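Lantibiotic dehydratase (Microbispora corallina, PDB 5EHK) probably carries out tRNA-dependent dehydration of serine and threonine in the precursor peptide of the lantibiotic NAI-107, using glutamyl-tRNA to activate their hydroxyls. Local coordinates at residues W176-V181 against A284-L289; E185-L190 against E314-E319; D293-V298 against R328-R333. All coordinates share one frame; numbering follows the deposited sequence.

Contact 1: residues W176-V181 against A284-L289; sequences WLLSAV and ALRPPL
Val181, Leu177 and Leu178 of one helix meet Leu285, Arg286 and Pro287 of a loop in an apolar, wholly buried contact with no hydrogen bond across it: plain helix-on-loop packing within the lantibiotic dehydratase N-terminal family region. Among the hydrocarbon contacts, Val181 touches two loop residues. With CG1 anti to the backbone N (chi1 177°), that methyl leans on Leu285 CB at 3.6 Å, the two side chains running antiparallel. Their CA atoms, 6.4 Å apart (Val181 CA to Leu285 CA), mark the closest backbone approach. One turn back, Leu177 sends CD2 to the pyrrolidine ring of Pro287, where it lies 3.8 Å from Pro287 CG. Leu178 reaches the same ring from another side, with Leu178 CD2 4.1 Å from Pro287 CD, so two leucine methyls hold neighbouring ring carbons.

The second kind of interaction uses the aliphatic part of Arg286. Its extended chain runs past the helix, and Arg286 CG packs against two methyls of that helix, 3.7 Å from Val181 CG1 and 4.0 Å from Leu178 CD2; Leu178 crosses the arginine at about a right angle. The charge is carried beyond this apolar patch, where Arg286 NE forms a salt bridge with Glu185, farther along the same helical run.

In the fold, the loop leaves strand 281-283; just after it Ala284 is backbone-bonded to Thr195, and the chain leads on toward helix 294-306. Leu177 also touches Leu295 and Val298 of that helix, and Leu285 touches its Val301. Helix 174-185 is thus packed against both the loop and the helix that follows it.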
ATOM      1  N   TRP A 176      21.282 -27.802  24.440  1.00 40.83           N
ATOM      2  CA  TRP A 176      22.270 -28.486  25.274  1.00 38.19           C
ATOM      3  C   TRP A 176      22.808 -29.745  24.585  1.00 33.79           C
ATOM      4  O   TRP A 176      24.016 -29.910  24.436  1.00 33.71           O
ATOM      5  CB  TRP A 176      21.689 -28.796  26.671  1.00 37.98           C
ATOM      6  CG  TRP A 176      22.640 -29.529  27.591  1.00 42.44           C
ATOM      7  CD1 TRP A 176      23.634 -28.979  28.353  1.00 48.23           C
ATOM      8  CD2 TRP A 176      22.694 -30.942  27.825  1.00 36.31           C
ATOM      9  NE1 TRP A 176      24.295 -29.962  29.049  1.00 48.06           N
ATOM     10  CE2 TRP A 176      23.740 -31.175  28.738  1.00 45.57           C
ATOM     11  CE3 TRP A 176      21.957 -32.029  27.355  1.00 35.54           C
ATOM     12  CZ2 TRP A 176      24.065 -32.451  29.187  1.00 49.87           C
ATOM     13  CZ3 TRP A 176      22.284 -33.292  27.798  1.00 42.09           C
ATOM     14  CH2 TRP A 176      23.325 -33.494  28.710  1.00 45.67           C
ATOM     15  N   LEU A 177      21.911 -30.630  24.172  1.00 29.68           N
ATOM     16  CA  LEU A 177      22.318 -31.874  23.532  1.00 34.03           C
ATOM     17  C   LEU A 177      23.141 -31.648  22.268  1.00 39.66           C
ATOM     18  O   LEU A 177      24.079 -32.394  21.991  1.00 41.03           O
ATOM     19  CB  LEU A 177      21.107 -32.746  23.208  1.00 33.13           C
ATOM     20  CG  LEU A 177      21.476 -34.059  22.522  1.00 31.20           C
ATOM     21  CD1 LEU A 177      22.362 -34.887  23.440  1.00 29.10           C
ATOM     22  CD2 LEU A 177      20.217 -34.834  22.118  1.00 30.40           C
ATOM     23  N   LEU A 178      22.796 -30.619  21.502  1.00 39.21           N
ATOM     24  CA  LEU A 178      23.515 -30.352  20.265  1.00 37.85           C
ATOM     25  C   LEU A 178      24.979 -29.958  20.500  1.00 41.42           C
ATOM     26  O   LEU A 178      25.852 -30.338  19.719  1.00 43.16           O
ATOM     27  CB  LEU A 178      22.767 -29.327  19.392  1.00 34.92           C
ATOM     28  CG  LEU A 178      21.535 -29.907  18.677  1.00 27.95           C
ATOM     29  CD1 LEU A 178      20.622 -28.816  18.136  1.00 19.34           C
ATOM     30  CD2 LEU A 178      21.924 -30.893  17.581  1.00 23.99           C
ATOM     31  N   SER A 179      25.258 -29.234  21.583  1.00 41.13           N
ATOM     32  CA  SER A 179      26.650 -28.942  21.956  1.00 45.55           C
ATOM     33  C   SER A 179      27.509 -30.202  22.053  1.00 46.42           C
ATOM     34  O   SER A 179      28.673 -30.209  21.637  1.00 46.26           O
ATOM     35  CB  SER A 179      26.745 -28.121  23.245  1.00 46.13           C
ATOM     36  OG  SER A 179      26.416 -26.763  22.994  1.00 51.05           O
ATOM     37  N   ALA A 180      26.926 -31.259  22.603  1.00 40.80           N
ATOM     38  CA  ALA A 180      27.614 -32.536  22.725  1.00 43.44           C
ATOM     39  C   ALA A 180      27.693 -33.297  21.398  1.00 45.73           C
ATOM     40  O   ALA A 180      28.707 -33.932  21.104  1.00 51.11           O
ATOM     41  CB  ALA A 180      26.954 -33.396  23.797  1.00 41.14           C
ATOM     42  N   VAL A 181      26.618 -33.254  20.613  1.00 45.34           N
ATOM     43  CA  VAL A 181      26.572 -33.963  19.336  1.00 43.66           C
ATOM     44  C   VAL A 181      27.666 -33.427  18.423  1.00 43.94           C
ATOM     45  O   VAL A 181      28.315 -34.183  17.693  1.00 43.44           O
ATOM     46  CB  VAL A 181      25.190 -33.800  18.644  1.00 45.24           C
ATOM     47  CG1 VAL A 181      25.186 -34.471  17.284  1.00 36.73           C
ATOM     48  CG2 VAL A 181      24.059 -34.358  19.525  1.00 35.18           C
ATOM     49  N   ALA A 284      23.896 -38.581  11.266  1.00 30.43           N
ATOM     50  CA  ALA A 284      22.777 -39.264  11.913  1.00 30.47           C
ATOM     51  C   ALA A 284      22.772 -39.000  13.422  1.00 29.11           C
ATOM     52  O   ALA A 284      21.757 -39.179  14.093  1.00 30.02           O
ATOM     53  CB  ALA A 284      22.822 -40.754  11.633  1.00 26.93           C
ATOM     54  N   LEU A 285      23.913 -38.553  13.937  1.00 26.28           N
ATOM     55  CA  LEU A 285      24.033 -38.196  15.341  1.00 33.75           C
ATOM     56  C   LEU A 285      22.984 -37.191  15.818  1.00 35.73           C
ATOM     57  O   LEU A 285      22.464 -37.309  16.925  1.00 38.45           O
ATOM     58  CB  LEU A 285      25.445 -37.695  15.656  1.00 34.98           C
ATOM     59  CG  LEU A 285      26.512 -38.784  15.594  1.00 37.85           C
ATOM     60  CD1 LEU A 285      27.881 -38.192  15.847  1.00 41.40           C
ATOM     61  CD2 LEU A 285      26.187 -39.858  16.610  1.00 32.80           C
ATOM     62  N   ARG A 286      22.680 -36.205  14.984  1.00 34.41           N
ATOM     63  CA  ARG A 286      21.680 -35.191  15.309  1.00 30.82           C
ATOM     64  C   ARG A 286      20.277 -35.793  15.344  1.00 28.92           C
ATOM     65  O   ARG A 286      19.916 -36.637  14.508  1.00 24.98           O
ATOM     66  CB  ARG A 286      21.800 -34.027  14.322  1.00 35.85           C
ATOM     67  CG  ARG A 286      23.085 -33.232  14.511  1.00 30.18           C
ATOM     68  CD  ARG A 286      23.216 -32.122  13.508  1.00 32.15           C
ATOM     69  NE  ARG A 286      24.292 -31.203  13.862  1.00 32.56           N
ATOM     70  CZ  ARG A 286      24.795 -30.282  13.045  1.00 44.11           C
ATOM     71  NH1 ARG A 286      24.396 -30.219  11.775  1.00 48.84           N
ATOM     72  NH2 ARG A 286      25.753 -29.465  13.475  1.00 45.13           N
ATOM     73  N   PRO A 287      19.504 -35.406  16.364  1.00 30.30           N
ATOM     74  CA  PRO A 287      18.173 -35.961  16.623  1.00 25.37           C
ATOM     75  C   PRO A 287      17.230 -35.608  15.486  1.00 28.19           C
ATOM     76  O   PRO A 287      17.135 -34.427  15.155  1.00 32.68           O
ATOM     77  CB  PRO A 287      17.743 -35.255  17.912  1.00 23.42           C
ATOM     78  CG  PRO A 287      19.007 -34.720  18.530  1.00 25.84           C
ATOM     79  CD  PRO A 287      19.886 -34.389  17.360  1.00 32.85           C
ATOM     80  N   PRO A 288      16.579 -36.612  14.874  1.00 24.52           N
ATOM     81  CA  PRO A 288      15.675 -36.438  13.722  1.00 25.41           C
ATOM     82  C   PRO A 288      14.425 -35.607  14.022  1.00 25.13           C
ATOM     83  O   PRO A 288      13.771 -35.150  13.085  1.00 25.04           O
ATOM     84  CB  PRO A 288      15.253 -37.875  13.378  1.00 24.86           C
ATOM     85  CG  PRO A 288      15.511 -38.660  14.633  1.00 25.02           C
ATOM     86  CD  PRO A 288      16.698 -38.023  15.268  1.00 21.81           C
ATOM     87  N   LEU A 289      14.116 -35.409  15.299  1.00 24.62           N
ATOM     88  CA  LEU A 289      12.850 -34.820  15.715  1.00 22.83           C
ATOM     89  C   LEU A 289      11.658 -35.584  15.133  1.00 24.27           C
ATOM     90  O   LEU A 289      10.759 -35.001  14.512  1.00 23.39           O
ATOM     91  CB  LEU A 289      12.762 -33.331  15.365  1.00 20.22           C
ATOM     92  CG  LEU A 289      13.944 -32.468  15.777  1.00 21.14           C
ATOM     93  CD1 LEU A 289      13.615 -31.013  15.557  1.00 19.99           C
ATOM     94  CD2 LEU A 289      14.325 -32.720  17.214  1.00 23.02           C
TER

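Contact 2: residues E185-L190 against E314-E319; sequences ERDRVL and EAMSSE
Asp187 accepts hydrogen bonds from the backbone N-H and the hydroxyl of Ser317, and is at the same time the N-cap of the short, weakly bonded helix 188-191. One carboxylate therefore joins the start of that helix to the segment leading into helix 318-339. A chi1 of -177° swings the carboxylate away from its own amide and toward the other segment. OD2 turns back to its own helix as capping acceptor for Leu190 N, although the modelled distance is doubtfully short, while OD1 takes the donors from the facing segment. Ser317 N comes to OD1 on its syn lone pair, with an N-O distance of 2.9 Å (Ser317 N to Asp187 OD1) and a fairly straight bond of 164°. Ser317 OG, 3.1 Å from Asp187 OD1, meets that oxygen nearly end-on, in line with its C-O bond. Ser320 OG adds a further donor to OD1, so the buried carboxylate is gripped by several bonds and its rotation is largely fixed.

Tight apolar packing lies beside this. Leu190 and Met316 lie alongside with the same heading, Leu190 CB 3.7 Å from Met316 CB. The thioether of Met316 then leads off to Ala321 and Val324 of helix 318-339.

The outer side is looser. Glu314, exposed, turns its carboxylate away to Ser311. Val189 is also solvent-exposed and rests its methyls against backbone, CG2 beside Glu314 O and Met316 N, and Val189 CG1 4.0 Å from Ser317 N.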
ATOM      1  N   GLU A 185      30.761 -35.110  16.561  1.00 49.17           N
ATOM      2  CA  GLU A 185      30.855 -34.958  15.094  1.00 49.78           C
ATOM      3  C   GLU A 185      32.285 -34.654  14.623  1.00 51.05           C
ATOM      4  O   GLU A 185      32.626 -34.852  13.455  1.00 47.64           O
ATOM      5  CB  GLU A 185      29.863 -33.897  14.562  1.00 49.53           C
ATOM      6  CG  GLU A 185      28.406 -34.408  14.357  1.00 51.73           C
ATOM      7  CD  GLU A 185      27.381 -33.303  13.996  1.00 45.28           C
ATOM      8  OE1 GLU A 185      27.645 -32.099  14.239  1.00 39.34           O
ATOM      9  OE2 GLU A 185      26.296 -33.653  13.471  1.00 42.43           O
ATOM     10  N   ARG A 186      33.115 -34.174  15.542  1.00 53.61           N
ATOM     11  CA  ARG A 186      34.518 -33.895  15.251  1.00 50.49           C
ATOM     12  C   ARG A 186      35.367 -35.174  15.341  1.00 42.05           C
ATOM     13  O   ARG A 186      36.479 -35.237  14.826  1.00 43.98           O
ATOM     14  CB  ARG A 186      35.041 -32.817  16.195  1.00 45.80           C
ATOM     15  CG  ARG A 186      34.353 -31.474  16.041  1.00 43.90           C
ATOM     16  CD  ARG A 186      34.829 -30.498  17.106  1.00 57.85           C
ATOM     17  NE  ARG A 186      36.289 -30.505  17.246  1.00 72.82           N
ATOM     18  CZ  ARG A 186      36.983 -29.681  18.030  1.00 66.81           C
ATOM     19  NH1 ARG A 186      36.359 -28.754  18.754  1.00 62.49           N
ATOM     20  NH2 ARG A 186      38.306 -29.788  18.090  1.00 53.03           N
ATOM     21  N   ASP A 187      34.840 -36.188  16.006  1.00 38.84           N
ATOM     22  CA  ASP A 187      35.515 -37.478  16.093  1.00 41.92           C
ATOM     23  C   ASP A 187      35.450 -38.211  14.749  1.00 46.90           C
ATOM     24  O   ASP A 187      34.431 -38.838  14.422  1.00 44.88           O
ATOM     25  CB  ASP A 187      34.874 -38.301  17.213  1.00 51.26           C
ATOM     26  CG  ASP A 187      35.548 -39.648  17.435  1.00 54.14           C
ATOM     27  OD1 ASP A 187      35.933 -39.915  18.598  1.00 57.05           O
ATOM     28  OD2 ASP A 187      35.661 -40.448  16.476  1.00 52.44           O
ATOM     29  N   ARG A 188      36.541 -38.157  13.986  1.00 45.62           N
ATOM     30  CA  ARG A 188      36.551 -38.734  12.640  1.00 41.95           C
ATOM     31  C   ARG A 188      36.346 -40.231  12.639  1.00 45.37           C
ATOM     32  O   ARG A 188      35.904 -40.798  11.635  1.00 47.62           O
ATOM     33  CB  ARG A 188      37.845 -38.427  11.902  1.00 42.78           C
ATOM     34  CG  ARG A 188      38.186 -36.967  11.790  1.00 41.21           C
ATOM     35  CD  ARG A 188      39.378 -36.794  10.888  1.00 34.95           C
ATOM     36  NE  ARG A 188      39.761 -35.395  10.788  1.00 49.70           N
ATOM     37  CZ  ARG A 188      40.753 -34.948  10.025  1.00 52.64           C
ATOM     38  NH1 ARG A 188      41.447 -35.801   9.283  1.00 52.15           N
ATOM     39  NH2 ARG A 188      41.039 -33.649   9.989  1.00 50.55           N
ATOM     40  N   VAL A 189      36.677 -40.873  13.755  1.00 43.70           N
ATOM     41  CA  VAL A 189      36.562 -42.324  13.846  1.00 49.06           C
ATOM     42  C   VAL A 189      35.137 -42.735  14.204  1.00 48.11           C
ATOM     43  O   VAL A 189      34.639 -43.772  13.734  1.00 47.71           O
ATOM     44  CB  VAL A 189      37.677 -42.969  14.765  1.00 51.44           C
ATOM     45  CG1 VAL A 189      38.215 -41.972  15.790  1.00 50.42           C
ATOM     46  CG2 VAL A 189      37.202 -44.269  15.419  1.00 45.08           C
ATOM     47  N   LEU A 190      34.477 -41.917  15.021  1.00 45.23           N
ATOM     48  CA  LEU A 190      33.057 -42.132  15.295  1.00 46.66           C
ATOM     49  C   LEU A 190      32.269 -41.781  14.038  1.00 43.41           C
ATOM     50  O   LEU A 190      31.378 -42.525  13.627  1.00 34.82           O
ATOM     51  CB  LEU A 190      32.585 -41.304  16.497  1.00 42.85           C
ATOM     52  CG  LEU A 190      31.089 -41.275  16.856  1.00 43.05           C
ATOM     53  CD1 LEU A 190      30.534 -42.666  17.111  1.00 35.94           C
ATOM     54  CD2 LEU A 190      30.830 -40.365  18.060  1.00 37.86           C
ATOM     55  N   GLU A 314      37.666 -49.010  20.276  1.00 81.81           N
ATOM     56  CA  GLU A 314      38.307 -48.319  19.160  1.00 80.38           C
ATOM     57  C   GLU A 314      37.274 -47.618  18.277  1.00 78.23           C
ATOM     58  O   GLU A 314      37.590 -46.629  17.619  1.00 73.99           O
ATOM     59  CB  GLU A 314      39.206 -49.267  18.332  1.00 86.82           C
ATOM     60  CG  GLU A 314      38.506 -50.266  17.382  1.00 82.52           C
ATOM     61  CD  GLU A 314      38.060 -51.560  18.056  1.00 83.04           C
ATOM     62  OE1 GLU A 314      37.498 -52.431  17.360  1.00 74.46           O
ATOM     63  OE2 GLU A 314      38.293 -51.720  19.271  1.00 93.14           O
ATOM     64  N   ALA A 315      36.039 -48.122  18.291  1.00 81.36           N
ATOM     65  CA  ALA A 315      34.926 -47.468  17.611  1.00 67.76           C
ATOM     66  C   ALA A 315      34.660 -46.177  18.389  1.00 63.46           C
ATOM     67  O   ALA A 315      33.997 -46.206  19.425  1.00 72.40           O
ATOM     68  CB  ALA A 315      33.699 -48.367  17.594  1.00 67.27           C
ATOM     69  N   MET A 316      35.201 -45.074  17.872  1.00 64.39           N
ATOM     70  CA  MET A 316      35.266 -43.730  18.484  1.00 65.30           C
ATOM     71  C   MET A 316      36.495 -43.637  19.391  1.00 64.32           C
ATOM     72  O   MET A 316      36.989 -44.647  19.896  1.00 66.30           O
ATOM     73  CB  MET A 316      34.018 -43.321  19.278  1.00 57.84           C
ATOM     74  CG  MET A 316      34.209 -43.402  20.787  1.00 65.34           C
ATOM     75  SD  MET A 316      32.751 -43.012  21.760  1.00 61.13           S
ATOM     76  CE  MET A 316      31.843 -44.541  21.557  1.00 59.61           C
ATOM     77  N   SER A 317      36.980 -42.413  19.585  1.00 63.65           N
ATOM     78  CA  SER A 317      38.234 -42.164  20.284  1.00 59.07           C
ATOM     79  C   SER A 317      38.109 -42.363  21.786  1.00 71.59           C
ATOM     80  O   SER A 317      37.170 -42.994  22.274  1.00 75.41           O
ATOM     81  CB  SER A 317      38.716 -40.740  20.018  1.00 59.51           C
ATOM     82  OG  SER A 317      38.055 -39.817  20.863  1.00 50.16           O
ATOM     83  N   SER A 318      39.075 -41.811  22.515  1.00 75.40           N
ATOM     84  CA  SER A 318      39.092 -41.912  23.970  1.00 71.70           C
ATOM     85  C   SER A 318      38.021 -41.044  24.630  1.00 63.19           C
ATOM     86  O   SER A 318      36.959 -41.548  24.998  1.00 58.29           O
ATOM     87  CB  SER A 318      40.490 -41.608  24.544  1.00 76.93           C
ATOM     88  OG  SER A 318      41.084 -40.449  23.973  1.00 74.49           O
ATOM     89  N   GLU A 319      38.280 -39.740  24.746  1.00 61.21           N
ATOM     90  CA  GLU A 319      37.380 -38.856  25.493  1.00 64.58           C
ATOM     91  C   GLU A 319      36.003 -38.702  24.854  1.00 65.10           C
ATOM     92  O   GLU A 319      35.125 -38.067  25.436  1.00 62.07           O
ATOM     93  CB  GLU A 319      37.992 -37.469  25.730  1.00 63.35           C
ATOM     94  CG  GLU A 319      38.207 -36.628  24.490  1.00 57.57           C
ATOM     95  CD  GLU A 319      39.423 -37.037  23.695  1.00 68.26           C
ATOM     96  OE1 GLU A 319      39.624 -38.251  23.463  1.00 68.17           O
ATOM     97  OE2 GLU A 319      40.182 -36.129  23.296  1.00 70.58           O
TER

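Contact 3: residues D293-V298 against R328-R333; sequences DPLQHV and REVDAR
Leu295 and Asp331 mark the closest backbone approach, 7.0 Å between Leu295 CA and Asp331 CA, of two roughly antiparallel helix segments, 294-298 and 328-333, whose axes come within 10.2 Å at 142° between their N-to-C directions. Helices 294-306 and 318-339 follow one another in the chain, and this contact joins the two arms of the resulting helical hairpin near its open end.

Leu295 supplies the apolar part. Its side chain is directed at the facing helix, where CD2 packs along the backbone and the CB of Asp331, 3.8 Å from Leu295 CD2 to Asp331 CB. The same methyl of Leu295, CD2, reaches Val330 CG1 at 4.0 Å. From behind, Leu295 is backed by Leu177 of helix 174-185.

The polar part is less favourable. Asp293, N-cap of helix 294-306, weakly accepts from Leu295 N and Gln296 N, and Asp293 OD2 lies 3.9 Å from Asp331 OD1. The planes of the two carboxylates are nearly parallel, 16° apart; like charges this close may raise the proton affinity of either, although the helix start beside Asp293 should offset this in part. Gln296 bends at chi2 toward the same aspartate, its amide turned 70° from the Asp331 carboxylate. The amide NE2 donates to Asp300, one turn along its own helix, while the amide oxygen faces Asp331 without a bond, because both atoms are acceptors: Gln296 OE1 stands 3.5 Å from Asp331 OD2.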
ATOM      1  N   ASP A 293      12.775 -39.729  22.211  1.00 41.67           N
ATOM      2  CA  ASP A 293      13.646 -38.970  23.089  1.00 40.56           C
ATOM      3  C   ASP A 293      14.918 -38.698  22.293  1.00 39.16           C
ATOM      4  O   ASP A 293      15.506 -39.624  21.716  1.00 36.57           O
ATOM      5  CB  ASP A 293      13.935 -39.804  24.350  1.00 38.67           C
ATOM      6  CG  ASP A 293      14.991 -39.183  25.273  1.00 37.23           C
ATOM      7  OD1 ASP A 293      15.124 -37.939  25.351  1.00 34.65           O
ATOM      8  OD2 ASP A 293      15.682 -39.971  25.954  1.00 41.33           O
ATOM      9  N   PRO A 294      15.307 -37.415  22.203  1.00 32.17           N
ATOM     10  CA  PRO A 294      16.535 -36.994  21.526  1.00 31.51           C
ATOM     11  C   PRO A 294      17.780 -37.618  22.149  1.00 34.88           C
ATOM     12  O   PRO A 294      18.627 -38.108  21.395  1.00 34.16           O
ATOM     13  CB  PRO A 294      16.535 -35.464  21.689  1.00 28.29           C
ATOM     14  CG  PRO A 294      15.597 -35.194  22.828  1.00 32.27           C
ATOM     15  CD  PRO A 294      14.537 -36.260  22.691  1.00 33.68           C
ATOM     16  N   LEU A 295      17.898 -37.600  23.481  1.00 33.82           N
ATOM     17  CA  LEU A 295      19.094 -38.140  24.138  1.00 33.89           C
ATOM     18  C   LEU A 295      19.304 -39.613  23.786  1.00 35.65           C
ATOM     19  O   LEU A 295      20.411 -40.031  23.413  1.00 29.05           O
ATOM     20  CB  LEU A 295      19.024 -37.950  25.649  1.00 32.94           C
ATOM     21  CG  LEU A 295      20.259 -38.349  26.461  1.00 35.19           C
ATOM     22  CD1 LEU A 295      21.499 -37.601  25.998  1.00 39.05           C
ATOM     23  CD2 LEU A 295      20.022 -38.040  27.920  1.00 41.46           C
ATOM     24  N   GLN A 296      18.220 -40.379  23.871  1.00 34.33           N
ATOM     25  CA  GLN A 296      18.251 -41.795  23.563  1.00 36.00           C
ATOM     26  C   GLN A 296      18.634 -42.023  22.105  1.00 43.62           C
ATOM     27  O   GLN A 296      19.344 -42.981  21.781  1.00 43.80           O
ATOM     28  CB  GLN A 296      16.910 -42.447  23.886  1.00 38.80           C
ATOM     29  CG  GLN A 296      16.942 -43.965  23.831  1.00 42.53           C
ATOM     30  CD  GLN A 296      17.941 -44.564  24.829  1.00 52.63           C
ATOM     31  OE1 GLN A 296      17.883 -44.295  26.043  1.00 48.29           O
ATOM     32  NE2 GLN A 296      18.853 -45.391  24.321  1.00 41.07           N
ATOM     33  N   HIS A 297      18.171 -41.132  21.231  1.00 44.59           N
ATOM     34  CA  HIS A 297      18.540 -41.203  19.821  1.00 38.33           C
ATOM     35  C   HIS A 297      20.045 -41.130  19.622  1.00 37.21           C
ATOM     36  O   HIS A 297      20.589 -41.929  18.859  1.00 40.58           O
ATOM     37  CB  HIS A 297      17.875 -40.116  18.961  1.00 35.21           C
ATOM     38  CG  HIS A 297      18.462 -40.030  17.591  1.00 21.12           C
ATOM     39  ND1 HIS A 297      18.201 -40.966  16.616  1.00 23.83           N
ATOM     40  CD2 HIS A 297      19.367 -39.176  17.062  1.00 24.00           C
ATOM     41  CE1 HIS A 297      18.894 -40.670  15.531  1.00 25.70           C
ATOM     42  NE2 HIS A 297      19.611 -39.590  15.776  1.00 27.16           N
ATOM     43  N   VAL A 298      20.712 -40.170  20.267  1.00 29.73           N
ATOM     44  CA  VAL A 298      22.176 -40.100  20.179  1.00 37.16           C
ATOM     45  C   VAL A 298      22.844 -41.397  20.670  1.00 47.63           C
ATOM     46  O   VAL A 298      23.701 -41.963  19.979  1.00 46.51           O
ATOM     47  CB  VAL A 298      22.773 -38.921  20.967  1.00 39.47           C
ATOM     48  CG1 VAL A 298      24.296 -38.950  20.856  1.00 29.22           C
ATOM     49  CG2 VAL A 298      22.202 -37.583  20.475  1.00 36.90           C
ATOM     50  N   ARG A 328      25.043 -40.866  29.025  1.00 48.14           N
ATOM     51  CA  ARG A 328      24.247 -41.993  29.523  1.00 48.20           C
ATOM     52  C   ARG A 328      23.912 -41.829  31.006  1.00 44.30           C
ATOM     53  O   ARG A 328      22.952 -42.414  31.501  1.00 44.00           O
ATOM     54  CB  ARG A 328      25.002 -43.310  29.329  1.00 43.98           C
ATOM     55  CG  ARG A 328      25.381 -43.604  27.904  1.00 46.70           C
ATOM     56  CD  ARG A 328      25.977 -44.986  27.755  1.00 50.26           C
ATOM     57  NE  ARG A 328      26.509 -45.174  26.412  1.00 51.12           N
ATOM     58  CZ  ARG A 328      27.222 -46.222  26.029  1.00 47.27           C
ATOM     59  NH1 ARG A 328      27.485 -47.201  26.884  1.00 48.18           N
ATOM     60  NH2 ARG A 328      27.673 -46.284  24.787  1.00 54.47           N
ATOM     61  N   GLU A 329      24.728 -41.054  31.713  1.00 44.03           N
ATOM     62  CA  GLU A 329      24.502 -40.812  33.124  1.00 51.76           C
ATOM     63  C   GLU A 329      23.300 -39.902  33.260  1.00 55.51           C
ATOM     64  O   GLU A 329      22.428 -40.117  34.111  1.00 54.44           O
ATOM     65  CB  GLU A 329      25.719 -40.150  33.784  1.00 59.75           C
ATOM     66  CG  GLU A 329      25.711 -40.281  35.321  1.00 70.00           C
ATOM     67  CD  GLU A 329      26.915 -39.640  36.010  1.00 71.85           C
ATOM     68  OE1 GLU A 329      28.056 -39.778  35.517  1.00 71.29           O
ATOM     69  OE2 GLU A 329      26.708 -38.975  37.051  1.00 66.48           O
ATOM     70  N   VAL A 330      23.240 -38.907  32.381  1.00 56.05           N
ATOM     71  CA  VAL A 330      22.152 -37.945  32.392  1.00 47.92           C
ATOM     72  C   VAL A 330      20.867 -38.649  32.016  1.00 46.06           C
ATOM     73  O   VAL A 330      19.815 -38.393  32.600  1.00 45.77           O
ATOM     74  CB  VAL A 330      22.419 -36.810  31.412  1.00 47.02           C
ATOM     75  CG1 VAL A 330      21.141 -36.014  31.158  1.00 47.31           C
ATOM     76  CG2 VAL A 330      23.547 -35.911  31.942  1.00 47.70           C
ATOM     77  N   ASP A 331      20.967 -39.567  31.068  1.00 40.89           N
ATOM     78  CA  ASP A 331      19.831 -40.388  30.718  1.00 42.09           C
ATOM     79  C   ASP A 331      19.339 -41.124  31.965  1.00 44.83           C
ATOM     80  O   ASP A 331      18.158 -41.062  32.322  1.00 39.74           O
ATOM     81  CB  ASP A 331      20.211 -41.383  29.631  1.00 39.14           C
ATOM     82  CG  ASP A 331      19.018 -42.143  29.104  1.00 47.82           C
ATOM     83  OD1 ASP A 331      18.081 -41.482  28.595  1.00 51.44           O
ATOM     84  OD2 ASP A 331      19.009 -43.392  29.210  1.00 42.92           O
ATOM     85  N   ALA A 332      20.268 -41.792  32.644  1.00 51.41           N
ATOM     86  CA  ALA A 332      19.935 -42.591  33.821  1.00 53.94           C
ATOM     87  C   ALA A 332      19.291 -41.748  34.928  1.00 51.35           C
ATOM     88  O   ALA A 332      18.301 -42.155  35.536  1.00 48.12           O
ATOM     89  CB  ALA A 332      21.170 -43.306  34.337  1.00 42.75           C
ATOM     90  N   ARG A 333      19.836 -40.563  35.175  1.00 48.21           N
ATOM     91  CA  ARG A 333      19.239 -39.691  36.177  1.00 55.52           C
ATOM     92  C   ARG A 333      17.903 -39.079  35.749  1.00 53.23           C
ATOM     93  O   ARG A 333      17.165 -38.550  36.582  1.00 51.38           O
ATOM     94  CB  ARG A 333      20.205 -38.608  36.648  1.00 52.25           C
ATOM     95  CG  ARG A 333      21.466 -39.138  37.283  1.00 48.80           C
ATOM     96  CD  ARG A 333      22.310 -37.969  37.720  1.00 57.53           C
ATOM     97  NE  ARG A 333      23.648 -38.348  38.151  1.00 66.91           N
ATOM     98  CZ  ARG A 333      23.943 -38.720  39.389  1.00 68.23           C
ATOM     99  NH1 ARG A 333      22.982 -38.792  40.302  1.00 65.92           N
ATOM    100  NH2 ARG A 333      25.191 -39.038  39.706  1.00 67.55           N
TER

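How the contacts relate
From the N terminus, helix 174-185 opens contact 1 and the turn into helix 188-191 opens contact 2. After some hundred residues the loop 284-289 returns to close contact 1. Contact 3 then opens on helix 294-306, contact 2 closes at 314-319, and contact 3 closes between two and three turns farther along helix 318-339. Contact 2 crosses contact 3 and contact 1, which follow in series. Contacts 1 and 2 meet where Leu285 packs on Glu185 and Leu190; contacts 1 and 3 where His297 NE2 probably hydrogen-bonds Ala284 O, 2.8 Å away. Contacts 2 and 3 share helix 318-339 without touching. Together they bind these four helices into one cluster.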